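Local coordinates for hypothetical conserved protein (Geobacillus kaustophilus, PDB 2QYH), which is of unknown function but probably acts as a magnesium-dependent phosphatase of the haloacid dehalogenase-like (HAD) superfamily, at residues Val63-Gln68 with Val102-Glu107; Thr91-Lys96 with Val159-Glu164; Ala106-Ala111 with Pro135-Asn140; His118-Met123 with Phe128-Val133. All blocks are in the same frame, centred on the assembly; numbering follows the deposited sequence.

Interaction 1: residues Val63-Gln68 with Val102-Glu107; sequences VSFNGQ and VFMDAE
Phe65 meets Met104 and the backbone of Asp105 and Ala106 in a small, buried contact between two domains, in which one ring edge meets a methyl group and the backbone. Residues 63-68 run off strand 62-64 of the large mixed sheet, and residues 102-107 off strand 101-104 of the antiparallel sheet. No hydrogen bond crosses; one aromatic ring does the bridging, and it works by its rim. CE1 of Phe65 lies 3.7 Å from the methyl CE of Met104, which is present as selenomethionine and whose chain bends at its last torsion (chi3 73°). CZ of Phe65 is 3.1 Å from O of Asp105, in the ring plane, a placement compatible with the weakly positive C-H edge. The N of Ala106 also lies in that plane, 3.9 Å from CE2 of Phe65. The CA-CB bond of Asp105 is directed away from residues 63-68; its OD1 accepts from Lys108 N and its OD2 bonds to Tyr137 OH. Ala46 and Pro47 pack on Phe65, while Leu147 and Met109 pack on Met104. Beyond Phe65 the chain turns sharply: Gly67 has a positive phi (98°) at which a beta carbon would strike the preceding carbonyl. Such a junction is consistent with the core-to-cap interface of HAD hydrolases carrying a C2-type cap.

Interaction 2: residues Thr91-Lys96 with Val159-Glu164; sequences TEEAHK and VRNYPE
Glu93 reaches across from helix 84-96 and divides its carboxylate between two neighbours on the other segment, one oxygen each for Asn161 and Tyr162. ND2 of Asn161 donates to the syn lone pair of Glu93 OE1 at 2.8 Å, with the oxygen 22° out of the amide plane and the bond noticeably bent. OH of Tyr162 donates to OE2 of Glu93, also at 2.8 Å, but comes from the anti side and 34° out of the carboxylate plane. The carboxylate is turned about half-way between coplanar and perpendicular to both the amide and the ring. The phenol and the glutamate chain run past each other in opposite directions, which sets CB of Glu93 3.5 Å from OH of Tyr162. Reach comes from a fully extended glutamate, its CG anti to the backbone nitrogen (chi1 179°). Two neutral donors on one carboxylate would tend to keep it charged.

The pair of helices joined here belongs to the alpha/beta domain built on the five-stranded antiparallel sheet, probably the cap of this HAD protein. Asn161 is in the last turn of helix 156-161, and Tyr162 is the first residue to leave helical geometry, so the two donors flank the helix end. Further out, Thr91 and Ala94 seat helix 84-96 on Leu101 and Phe103 of the sheet. Past Tyr162 the chain enters strand 165-171, with Glu164 bonded through its backbone to Ala180, and Arg160 forms a salt bridge with Glu156.

Interaction 3: residues Ala106-Ala111 with Pro135-Asn140; sequences AEKMRA and PLYYEN
The edge strand 109-111 and the turn before it receive Tyr137 of the short, weakly bonded helix at about 137-140; Arg110 and Lys108 are the side chains that meet it. CG of Arg110 sits over one face of the Tyr137 ring, 3.8 Å from its centroid and 23° off the normal, a CH-pi contact. Arg110 suits this place because its methylene stem covers the ring while NH1 turns back to Met109 O at 2.6 Å. Lys108 comes to the phenol obliquely: its CG is 3.3 Å from Tyr137 OH, and bends at chi3 and chi4 curl the chain so that NZ donates to the same OH at 3.3 Å. Strands 101-104 and 109-111 form a beta hairpin at the border of the antiparallel sheet, and Tyr137 ties its turn to the helix, since OH also bonds to OD2 of Asp105 within that turn and to NZ of Lys141. A phenylalanine in its place would keep the ring but would probably leave the Asp105 carboxylate short of a partner and the Lys108 ammonium without this acceptor. Pro135 passes nearby, its N 4.0 Å from Ala111 O. Lys108 also packs on Lys55 of the second subunit.

Interaction 4: residues His118-Met123 with Phe128-Val133; sequences HIHVSM and FAHPPV
Met123, near the end of helix 117-124, accepts at its carbonyl O a bond from Phe128 N (2.8 Å, 159°), and the chain then returns beside the helix without regular structure, bringing the CA atoms of His120 and His130 to 5.4 Å. The imidazole of His130 has the largest share of any one residue in the contact. Its face takes CG2 of Ile119, 3.4 Å from the ring centroid, as a CH-pi contact. Its edge, led by CD2, points at the centre of the His120 face, an edge-to-face pair with centroids 4.6 Å apart and planes at 55°. CG2 of Ile119 also touches CD of Pro131 at 3.7 Å, and CE of Met123, a selenomethionine, lies 3.8 Å from CB of Phe128. The His130 ring is fixed in rotation by ND1 donating to Pro131 O (3.0 Å), in the carbonyl plane, while NE2 is hydrogen-bonded to His116 N, which can only donate; His120 NE2 is bonded to Asp115. A leucine here would probably leave His116 N without its acceptor and the Pro131 carbonyl without its donor. With ND1 giving a proton and NE2 facing an N-H, the bonding is consistent with a neutral His130, which would also ease its closeness to His120.

Overall arrangement
Interactions 1 and 3 share Ala106 and Glu107, and their centres are 11 Å apart; hairpin pairing joins them, Phe103 N lying 2.6 Å from Arg110 O. Interaction 4, nested in the loop closed by interaction 3, hangs on the same edge strand through Ala111 N and Pro132 O, 3.0 Å apart. Interaction 2 is peripheral: its centre is about 21 Å from that of interaction 4 without touching it, though Thr91 OG1 comes within 4.1 Å of Tyr138 CE1 in interaction 3. Only interaction 1 spans to the mixed sheet, whose strand 5-8 ends in a DxD-type pattern (Asp9, Asp11) that probably marks the active site. Glycerol, probably from the crystallisation liquor, lies near interactions 1, 3 and 4, and the second subunit touches all three.

Interaction 1: residues Val63-Gln68 with Val102-Glu107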
loop_
_atom_site.group_PDB
_atom_site.type_symbol
_atom_site.label_atom_id
_atom_site.label_comp_id
_atom_site.label_asym_id
_atom_site.label_seq_id
_atom_site.Cartn_x
_atom_site.Cartn_y
_atom_site.Cartn_z
ATOM N N VAL D 63 9.815 12.549 3.680
ATOM C CA VAL D 63 9.385 13.575 4.606
ATOM C C VAL D 63 7.885 13.322 4.671
ATOM O O VAL D 63 7.171 13.554 3.691
ATOM C CB VAL D 63 9.601 14.999 4.049
ATOM C CG1 VAL D 63 8.913 16.021 4.963
ATOM C CG2 VAL D 63 11.079 15.314 3.945
ATOM N N SER D 64 7.408 12.818 5.805
ATOM C CA SER D 64 5.982 12.549 5.968
ATOM C C SER D 64 5.397 13.452 7.052
ATOM O O SER D 64 6.123 14.199 7.703
ATOM C CB SER D 64 5.760 11.085 6.335
ATOM O OG SER D 64 6.289 10.788 7.615
ATOM N N PHE D 65 4.081 13.384 7.232
ATOM C CA PHE D 65 3.384 14.195 8.232
ATOM C C PHE D 65 3.750 15.676 8.127
ATOM O O PHE D 65 4.039 16.320 9.135
ATOM C CB PHE D 65 3.711 13.705 9.653
ATOM C CG PHE D 65 3.004 12.433 10.055
ATOM C CD1 PHE D 65 1.614 12.334 9.990
ATOM C CD2 PHE D 65 3.725 11.360 10.570
ATOM C CE1 PHE D 65 0.948 11.182 10.442
ATOM C CE2 PHE D 65 3.071 10.208 11.023
ATOM C CZ PHE D 65 1.677 10.121 10.958
ATOM N N ASN D 66 3.738 16.212 6.910
ATOM C CA ASN D 66 4.074 17.619 6.686
ATOM C C ASN D 66 5.330 18.062 7.425
ATOM O O ASN D 66 5.363 19.148 7.998
ATOM C CB ASN D 66 2.927 18.542 7.109
ATOM C CG ASN D 66 1.653 18.286 6.337
ATOM O OD1 ASN D 66 0.837 17.459 6.734
ATOM N ND2 ASN D 66 1.480 18.987 5.219
ATOM N N GLY D 67 6.347 17.205 7.428
ATOM C CA GLY D 67 7.606 17.539 8.063
ATOM C C GLY D 67 7.879 17.026 9.467
ATOM O O GLY D 67 9.009 17.125 9.933
ATOM N N GLN D 68 6.881 16.465 10.141
ATOM C CA GLN D 68 7.076 15.992 11.509
ATOM C C GLN D 68 7.718 14.623 11.702
ATOM O O GLN D 68 8.027 14.246 12.830
ATOM C CB GLN D 68 5.752 16.054 12.268
ATOM C CG GLN D 68 5.479 17.437 12.833
ATOM C CD GLN D 68 5.637 18.522 11.792
ATOM O OE1 GLN D 68 4.772 18.709 10.941
ATOM N NE2 GLN D 68 6.752 19.232 11.842
ATOM N N VAL D 102 -8.618 12.079 15.662
ATOM C CA VAL D 102 -7.966 10.835 15.302
ATOM C C VAL D 102 -6.492 11.123 15.516
ATOM O O VAL D 102 -5.979 12.134 15.037
ATOM C CB VAL D 102 -8.245 10.431 13.835
ATOM C CG1 VAL D 102 -7.233 9.390 13.371
ATOM C CG2 VAL D 102 -9.657 9.851 13.725
ATOM N N PHE D 103 -5.838 10.253 16.279
ATOM C CA PHE D 103 -4.417 10.389 16.586
ATOM C C PHE D 103 -3.610 9.523 15.630
ATOM O O PHE D 103 -3.899 8.338 15.466
ATOM C CB PHE D 103 -4.161 9.958 18.024
ATOM C CG PHE D 103 -5.122 10.550 18.997
ATOM C CD1 PHE D 103 -5.123 11.918 19.247
ATOM C CD2 PHE D 103 -6.066 9.747 19.633
ATOM C CE1 PHE D 103 -6.059 12.484 20.118
ATOM C CE2 PHE D 103 -7.004 10.297 20.503
ATOM C CZ PHE D 103 -7.002 11.671 20.746
HETATM N N MSE D 104 -2.596 10.127 15.012
HETATM C CA MSE D 104 -1.744 9.445 14.040
HETATM C C MSE D 104 -0.259 9.404 14.392
HETATM O O MSE D 104 0.326 10.411 14.797
HETATM C CB MSE D 104 -1.870 10.127 12.685
HETATM C CG MSE D 104 -3.276 10.320 12.198
HETATM SE SE MSE D 104 -3.303 11.599 10.750
HETATM C CE MSE D 104 -2.519 10.514 9.358
ATOM N N ASP D 105 0.348 8.229 14.250
ATOM C CA ASP D 105 1.783 8.099 14.464
ATOM C C ASP D 105 2.316 7.421 13.206
ATOM O O ASP D 105 1.588 7.294 12.229
ATOM C CB ASP D 105 2.123 7.319 15.749
ATOM C CG ASP D 105 1.742 5.856 15.692
ATOM O OD1 ASP D 105 1.306 5.363 14.632
ATOM O OD2 ASP D 105 1.898 5.192 16.740
ATOM N N ALA D 106 3.566 6.989 13.210
ATOM C CA ALA D 106 4.132 6.380 12.019
ATOM C C ALA D 106 3.560 5.017 11.624
ATOM O O ALA D 106 3.531 4.676 10.436
ATOM C CB ALA D 106 5.639 6.289 12.165
ATOM N N GLU D 107 3.099 4.241 12.601
ATOM C CA GLU D 107 2.566 2.909 12.313
ATOM C C GLU D 107 1.062 2.847 12.148
ATOM O O GLU D 107 0.558 2.231 11.208
ATOM C CB GLU D 107 2.956 1.912 13.413
ATOM C CG GLU D 107 4.413 1.488 13.449
ATOM C CD GLU D 107 5.354 2.626 13.785
ATOM O OE1 GLU D 107 5.084 3.354 14.768
ATOM O OE2 GLU D 107 6.369 2.786 13.072
#

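Interaction 2: residues Thr91-Lys96 with Val159-Glu164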
loop_
_atom_site.group_PDB
_atom_site.type_symbol
_atom_site.label_atom_id
_atom_site.label_comp_id
_atom_site.label_asym_id
_atom_site.label_seq_id
_atom_site.Cartn_x
_atom_site.Cartn_y
_atom_site.Cartn_z
ATOM N N THR D 91 -8.158 17.609 22.904
ATOM C CA THR D 91 -9.066 16.468 22.927
ATOM C C THR D 91 -10.224 16.706 23.895
ATOM O O THR D 91 -11.393 16.489 23.556
ATOM C CB THR D 91 -8.330 15.170 23.342
ATOM O OG1 THR D 91 -7.181 14.984 22.510
ATOM C CG2 THR D 91 -9.246 13.964 23.183
ATOM N N GLU D 92 -9.898 17.158 25.101
ATOM C CA GLU D 92 -10.924 17.412 26.101
ATOM C C GLU D 92 -11.857 18.527 25.665
ATOM O O GLU D 92 -13.076 18.363 25.693
ATOM C CB GLU D 92 -10.283 17.733 27.449
ATOM C CG GLU D 92 -9.821 16.485 28.190
ATOM C CD GLU D 92 -8.920 16.792 29.370
ATOM O OE1 GLU D 92 -9.270 17.684 30.172
ATOM O OE2 GLU D 92 -7.866 16.133 29.499
ATOM N N GLU D 93 -11.291 19.651 25.244
ATOM C CA GLU D 93 -12.112 20.771 24.804
ATOM C C GLU D 93 -13.003 20.365 23.626
ATOM O O GLU D 93 -14.202 20.652 23.620
ATOM C CB GLU D 93 -11.233 21.969 24.421
ATOM C CG GLU D 93 -12.026 23.174 23.918
ATOM C CD GLU D 93 -11.180 24.426 23.759
ATOM O OE1 GLU D 93 -11.648 25.377 23.093
ATOM O OE2 GLU D 93 -10.056 24.468 24.303
ATOM N N ALA D 94 -12.421 19.688 22.640
ATOM C CA ALA D 94 -13.167 19.245 21.464
ATOM C C ALA D 94 -14.261 18.244 21.840
ATOM O O ALA D 94 -15.367 18.294 21.298
ATOM C CB ALA D 94 -12.217 18.621 20.449
ATOM N N HIS D 95 -13.938 17.333 22.757
ATOM C CA HIS D 95 -14.890 16.325 23.217
ATOM C C HIS D 95 -16.124 17.006 23.817
ATOM O O HIS D 95 -17.243 16.496 23.714
ATOM C CB HIS D 95 -14.226 15.419 24.260
ATOM C CG HIS D 95 -15.149 14.401 24.855
ATOM N ND1 HIS D 95 -16.216 14.743 25.658
ATOM C CD2 HIS D 95 -15.168 13.051 24.759
ATOM C CE1 HIS D 95 -16.852 13.647 26.032
ATOM N NE2 HIS D 95 -16.238 12.607 25.501
ATOM N N LYS D 96 -15.908 18.163 24.440
ATOM C CA LYS D 96 -16.989 18.926 25.046
ATOM C C LYS D 96 -17.993 19.364 23.988
ATOM O O LYS D 96 -19.185 19.494 24.269
ATOM C CB LYS D 96 -16.437 20.161 25.759
ATOM C CG LYS D 96 -15.457 19.854 26.877
ATOM C CD LYS D 96 -15.017 21.135 27.576
ATOM C CE LYS D 96 -13.866 20.883 28.541
ATOM N NZ LYS D 96 -14.196 19.861 29.575
ATOM N N VAL D 159 -8.866 27.111 16.574
ATOM C CA VAL D 159 -7.820 27.883 15.921
ATOM C C VAL D 159 -7.288 28.929 16.894
ATOM O O VAL D 159 -6.077 29.074 17.066
ATOM C CB VAL D 159 -8.373 28.614 14.663
ATOM C CG1 VAL D 159 -7.304 29.522 14.067
ATOM C CG2 VAL D 159 -8.844 27.598 13.628
ATOM N N ARG D 160 -8.218 29.639 17.533
ATOM C CA ARG D 160 -7.934 30.705 18.491
ATOM C C ARG D 160 -7.330 30.243 19.820
ATOM O O ARG D 160 -6.392 30.860 20.325
ATOM C CB ARG D 160 -9.223 31.469 18.790
ATOM C CG ARG D 160 -9.078 32.976 18.873
ATOM C CD ARG D 160 -9.133 33.597 17.489
ATOM N NE ARG D 160 -7.881 33.447 16.755
ATOM C CZ ARG D 160 -7.769 33.590 15.438
ATOM N NH1 ARG D 160 -8.836 33.879 14.703
ATOM N NH2 ARG D 160 -6.586 33.457 14.858
ATOM N N ASN D 161 -7.870 29.169 20.391
ATOM C CA ASN D 161 -7.382 28.678 21.675
ATOM C C ASN D 161 -6.120 27.841 21.607
ATOM O O ASN D 161 -5.509 27.560 22.638
ATOM C CB ASN D 161 -8.463 27.862 22.390
ATOM C CG ASN D 161 -9.733 28.655 22.629
ATOM O OD1 ASN D 161 -9.691 29.857 22.900
ATOM N ND2 ASN D 161 -10.874 27.978 22.545
ATOM N N TYR D 162 -5.722 27.439 20.405
ATOM C CA TYR D 162 -4.532 26.610 20.266
ATOM C C TYR D 162 -3.583 27.097 19.195
ATOM O O TYR D 162 -3.447 26.478 18.142
ATOM C CB TYR D 162 -4.943 25.170 19.978
ATOM C CG TYR D 162 -5.700 24.542 21.121
ATOM C CD1 TYR D 162 -5.028 23.889 22.153
ATOM C CD2 TYR D 162 -7.091 24.631 21.186
ATOM C CE1 TYR D 162 -5.721 23.336 23.222
ATOM C CE2 TYR D 162 -7.794 24.088 22.249
ATOM C CZ TYR D 162 -7.105 23.439 23.262
ATOM O OH TYR D 162 -7.806 22.879 24.303
ATOM N N PRO D 163 -2.915 28.229 19.450
ATOM C CA PRO D 163 -1.966 28.791 18.488
ATOM C C PRO D 163 -0.715 27.927 18.317
ATOM O O PRO D 163 0.104 28.191 17.439
ATOM C CB PRO D 163 -1.660 30.170 19.074
ATOM C CG PRO D 163 -1.823 29.946 20.557
ATOM C CD PRO D 163 -3.083 29.124 20.609
ATOM N N GLU D 164 -0.567 26.904 19.158
ATOM C CA GLU D 164 0.586 26.010 19.058
ATOM C C GLU D 164 0.352 24.945 17.991
ATOM O O GLU D 164 1.257 24.180 17.643
ATOM C CB GLU D 164 0.902 25.349 20.406
ATOM C CG GLU D 164 -0.294 25.078 21.283
ATOM C CD GLU D 164 -0.700 26.297 22.085
ATOM O OE1 GLU D 164 0.137 26.780 22.877
ATOM O OE2 GLU D 164 -1.845 26.767 21.926
#

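Interaction 3: residues Ala106-Ala111 with Pro135-Asn140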
loop_
_atom_site.group_PDB
_atom_site.type_symbol
_atom_site.label_atom_id
_atom_site.label_comp_id
_atom_site.label_asym_id
_atom_site.label_seq_id
_atom_site.Cartn_x
_atom_site.Cartn_y
_atom_site.Cartn_z
ATOM N N ALA D 106 3.566 6.989 13.210
ATOM C CA ALA D 106 4.132 6.380 12.019
ATOM C C ALA D 106 3.560 5.017 11.624
ATOM O O ALA D 106 3.531 4.676 10.436
ATOM C CB ALA D 106 5.639 6.289 12.165
ATOM N N GLU D 107 3.099 4.241 12.601
ATOM C CA GLU D 107 2.566 2.909 12.313
ATOM C C GLU D 107 1.062 2.847 12.148
ATOM O O GLU D 107 0.558 2.231 11.208
ATOM C CB GLU D 107 2.956 1.912 13.413
ATOM C CG GLU D 107 4.413 1.488 13.449
ATOM C CD GLU D 107 5.354 2.626 13.785
ATOM O OE1 GLU D 107 5.084 3.354 14.768
ATOM O OE2 GLU D 107 6.369 2.786 13.072
ATOM N N LYS D 108 0.336 3.478 13.060
ATOM C CA LYS D 108 -1.109 3.403 12.999
ATOM C C LYS D 108 -1.873 4.686 13.272
ATOM O O LYS D 108 -1.309 5.769 13.427
ATOM C CB LYS D 108 -1.603 2.309 13.954
ATOM C CG LYS D 108 -1.334 2.615 15.416
ATOM C CD LYS D 108 -1.817 1.501 16.317
ATOM C CE LYS D 108 -0.843 0.343 16.347
ATOM N NZ LYS D 108 0.416 0.736 17.023
HETATM N N MSE D 109 -3.182 4.515 13.373
HETATM C CA MSE D 109 -4.106 5.606 13.562
HETATM C C MSE D 109 -5.197 5.191 14.565
HETATM O O MSE D 109 -5.635 4.037 14.570
HETATM C CB MSE D 109 -4.699 5.888 12.197
HETATM C CG MSE D 109 -5.356 7.195 12.004
HETATM SE SE MSE D 109 -5.921 7.201 10.176
HETATM C CE MSE D 109 -5.092 8.838 9.628
ATOM N N ARG D 110 -5.630 6.131 15.404
ATOM C CA ARG D 110 -6.667 5.858 16.400
ATOM C C ARG D 110 -7.679 6.995 16.540
ATOM O O ARG D 110 -7.326 8.175 16.481
ATOM C CB ARG D 110 -6.034 5.572 17.766
ATOM C CG ARG D 110 -5.265 4.269 17.833
ATOM C CD ARG D 110 -6.194 3.083 17.633
ATOM N NE ARG D 110 -5.495 1.799 17.691
ATOM C CZ ARG D 110 -5.067 1.123 16.627
ATOM N NH1 ARG D 110 -5.264 1.603 15.403
ATOM N NH2 ARG D 110 -4.453 -0.044 16.789
ATOM N N ALA D 111 -8.943 6.622 16.728
ATOM C CA ALA D 111 -10.026 7.588 16.883
ATOM C C ALA D 111 -10.436 7.723 18.350
ATOM O O ALA D 111 -10.428 6.740 19.099
ATOM C CB ALA D 111 -11.220 7.160 16.051
ATOM N N PRO D 135 -9.409 6.489 22.933
ATOM C CA PRO D 135 -9.398 7.871 23.419
ATOM C C PRO D 135 -8.122 8.360 24.102
ATOM O O PRO D 135 -7.918 9.566 24.242
ATOM C CB PRO D 135 -10.598 7.906 24.361
ATOM C CG PRO D 135 -11.526 6.908 23.759
ATOM C CD PRO D 135 -10.582 5.774 23.462
ATOM N N LEU D 136 -7.261 7.442 24.521
ATOM C CA LEU D 136 -6.041 7.846 25.206
ATOM C C LEU D 136 -4.759 7.386 24.533
ATOM O O LEU D 136 -3.725 7.270 25.189
ATOM C CB LEU D 136 -6.066 7.331 26.647
ATOM C CG LEU D 136 -7.255 7.783 27.505
ATOM C CD1 LEU D 136 -7.176 7.121 28.867
ATOM C CD2 LEU D 136 -7.250 9.303 27.636
ATOM N N TYR D 137 -4.817 7.144 23.226
ATOM C CA TYR D 137 -3.652 6.676 22.481
ATOM C C TYR D 137 -2.469 7.641 22.540
ATOM O O TYR D 137 -1.315 7.219 22.616
ATOM C CB TYR D 137 -4.041 6.411 21.025
ATOM C CG TYR D 137 -2.961 5.727 20.222
ATOM C CD1 TYR D 137 -2.139 6.449 19.359
ATOM C CD2 TYR D 137 -2.742 4.360 20.346
ATOM C CE1 TYR D 137 -1.125 5.823 18.638
ATOM C CE2 TYR D 137 -1.733 3.721 19.632
ATOM C CZ TYR D 137 -0.923 4.457 18.780
ATOM O OH TYR D 137 0.086 3.828 18.080
ATOM N N TYR D 138 -2.766 8.935 22.522
ATOM C CA TYR D 138 -1.734 9.967 22.561
ATOM C C TYR D 138 -0.998 10.048 23.896
ATOM O O TYR D 138 0.117 10.569 23.970
ATOM C CB TYR D 138 -2.348 11.336 22.258
ATOM C CG TYR D 138 -3.313 11.815 23.318
ATOM C CD1 TYR D 138 -4.631 11.359 23.350
ATOM C CD2 TYR D 138 -2.901 12.706 24.309
ATOM C CE1 TYR D 138 -5.517 11.777 24.346
ATOM C CE2 TYR D 138 -3.777 13.130 25.312
ATOM C CZ TYR D 138 -5.084 12.663 25.322
ATOM O OH TYR D 138 -5.953 13.081 26.306
ATOM N N GLU D 139 -1.624 9.538 24.948
ATOM C CA GLU D 139 -1.036 9.578 26.282
ATOM C C GLU D 139 0.223 8.724 26.459
ATOM O O GLU D 139 1.085 9.045 27.275
ATOM C CB GLU D 139 -2.090 9.170 27.318
ATOM C CG GLU D 139 -3.287 10.119 27.386
ATOM C CD GLU D 139 -3.019 11.360 28.226
ATOM O OE1 GLU D 139 -1.866 11.847 28.228
ATOM O OE2 GLU D 139 -3.966 11.856 28.877
ATOM N N ASN D 140 0.341 7.651 25.689
ATOM C CA ASN D 140 1.494 6.764 25.812
ATOM C C ASN D 140 2.265 6.546 24.509
ATOM O O ASN D 140 3.222 5.772 24.461
ATOM C CB ASN D 140 1.023 5.427 26.376
ATOM C CG ASN D 140 -0.413 5.119 25.997
ATOM O OD1 ASN D 140 -0.752 5.036 24.815
ATOM N ND2 ASN D 140 -1.270 4.958 27.001
#

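Interaction 4: residues His118-Met123 with Phe128-Val133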
loop_
_atom_site.group_PDB
_atom_site.type_symbol
_atom_site.label_atom_id
_atom_site.label_comp_id
_atom_site.label_asym_id
_atom_site.label_seq_id
_atom_site.Cartn_x
_atom_site.Cartn_y
_atom_site.Cartn_z
ATOM N N HIS D 118 -18.732 11.406 11.121
ATOM C CA HIS D 118 -17.821 12.302 10.360
ATOM C C HIS D 118 -16.510 11.596 10.049
ATOM O O HIS D 118 -15.846 11.881 9.044
ATOM C CB HIS D 118 -17.494 13.609 11.088
ATOM C CG HIS D 118 -18.612 14.602 11.089
ATOM N ND1 HIS D 118 -19.654 14.568 10.184
ATOM C CD2 HIS D 118 -18.842 15.675 11.882
ATOM C CE1 HIS D 118 -20.476 15.574 10.421
ATOM N NE2 HIS D 118 -20.007 16.260 11.445
ATOM N N ILE D 119 -16.128 10.693 10.940
ATOM C CA ILE D 119 -14.919 9.929 10.752
ATOM C C ILE D 119 -15.143 9.007 9.560
ATOM O O ILE D 119 -14.338 9.005 8.634
ATOM C CB ILE D 119 -14.574 9.117 12.013
ATOM C CG1 ILE D 119 -14.272 10.076 13.172
ATOM C CG2 ILE D 119 -13.385 8.203 11.739
ATOM C CD1 ILE D 119 -13.639 9.420 14.386
ATOM N N HIS D 120 -16.247 8.254 9.567
ATOM C CA HIS D 120 -16.568 7.332 8.473
ATOM C C HIS D 120 -16.452 8.018 7.110
ATOM O O HIS D 120 -15.676 7.593 6.258
ATOM C CB HIS D 120 -17.993 6.753 8.616
ATOM C CG HIS D 120 -18.152 5.734 9.709
ATOM N ND1 HIS D 120 -17.625 4.461 9.635
ATOM C CD2 HIS D 120 -18.812 5.796 10.891
ATOM C CE1 HIS D 120 -17.953 3.785 10.724
ATOM N NE2 HIS D 120 -18.673 4.573 11.502
ATOM N N VAL D 121 -17.209 9.090 6.921
ATOM C CA VAL D 121 -17.233 9.820 5.658
ATOM C C VAL D 121 -15.918 10.433 5.193
ATOM O O VAL D 121 -15.451 10.157 4.076
ATOM C CB VAL D 121 -18.297 10.933 5.709
ATOM C CG1 VAL D 121 -18.121 11.895 4.557
ATOM C CG2 VAL D 121 -19.675 10.310 5.661
ATOM N N SER D 122 -15.329 11.280 6.031
ATOM C CA SER D 122 -14.080 11.938 5.673
ATOM C C SER D 122 -12.954 10.934 5.452
ATOM O O SER D 122 -12.083 11.143 4.609
ATOM C CB SER D 122 -13.672 12.923 6.764
ATOM O OG SER D 122 -13.301 12.229 7.941
HETATM N N MSE D 123 -12.973 9.845 6.213
HETATM C CA MSE D 123 -11.944 8.815 6.097
HETATM C C MSE D 123 -12.155 7.841 4.932
HETATM O O MSE D 123 -11.195 7.302 4.379
HETATM C CB MSE D 123 -11.845 8.022 7.398
HETATM C CG MSE D 123 -11.455 8.847 8.606
HETATM SE SE MSE D 123 -9.619 9.485 8.624
HETATM C CE MSE D 123 -8.861 8.456 7.186
ATOM N N PHE D 128 -10.026 4.813 3.650
ATOM C CA PHE D 128 -9.733 4.138 4.904
ATOM C C PHE D 128 -10.972 3.811 5.717
ATOM O O PHE D 128 -11.991 4.513 5.655
ATOM C CB PHE D 128 -8.775 4.973 5.751
ATOM C CG PHE D 128 -7.341 4.734 5.440
ATOM C CD1 PHE D 128 -6.698 5.471 4.456
ATOM C CD2 PHE D 128 -6.632 3.754 6.130
ATOM C CE1 PHE D 128 -5.362 5.241 4.156
ATOM C CE2 PHE D 128 -5.295 3.511 5.838
ATOM C CZ PHE D 128 -4.658 4.257 4.847
ATOM N N ALA D 129 -10.886 2.728 6.469
ATOM C CA ALA D 129 -11.983 2.319 7.310
ATOM C C ALA D 129 -11.887 3.132 8.599
ATOM O O ALA D 129 -10.857 3.762 8.865
ATOM C CB ALA D 129 -11.857 0.820 7.599
ATOM N N HIS D 130 -12.963 3.154 9.373
ATOM C CA HIS D 130 -12.963 3.899 10.622
ATOM C C HIS D 130 -11.821 3.369 11.501
ATOM O O HIS D 130 -11.697 2.161 11.739
ATOM C CB HIS D 130 -14.338 3.773 11.299
ATOM C CG HIS D 130 -14.570 4.756 12.405
ATOM N ND1 HIS D 130 -13.844 4.736 13.577
ATOM C CD2 HIS D 130 -15.473 5.756 12.539
ATOM C CE1 HIS D 130 -14.294 5.681 14.385
ATOM N NE2 HIS D 130 -15.283 6.313 13.777
ATOM N N PRO D 131 -10.936 4.270 11.962
ATOM C CA PRO D 131 -9.839 3.791 12.797
ATOM C C PRO D 131 -10.309 3.100 14.073
ATOM O O PRO D 131 -11.410 3.364 14.572
ATOM C CB PRO D 131 -9.045 5.071 13.071
ATOM C CG PRO D 131 -9.213 5.829 11.784
ATOM C CD PRO D 131 -10.728 5.690 11.628
ATOM N N PRO D 132 -9.491 2.178 14.605
ATOM C CA PRO D 132 -9.903 1.501 15.836
ATOM C C PRO D 132 -10.051 2.587 16.895
ATOM O O PRO D 132 -9.429 3.643 16.780
ATOM C CB PRO D 132 -8.731 0.566 16.127
ATOM C CG PRO D 132 -8.189 0.262 14.755
ATOM C CD PRO D 132 -8.229 1.615 14.085
ATOM N N VAL D 133 -10.858 2.339 17.922
ATOM C CA VAL D 133 -11.075 3.342 18.961
ATOM C C VAL D 133 -10.112 3.254 20.144
ATOM O O VAL D 133 -9.838 2.169 20.658
ATOM C CB VAL D 133 -12.521 3.271 19.505
ATOM C CG1 VAL D 133 -12.796 4.455 20.429
ATOM C CG2 VAL D 133 -13.502 3.258 18.352
#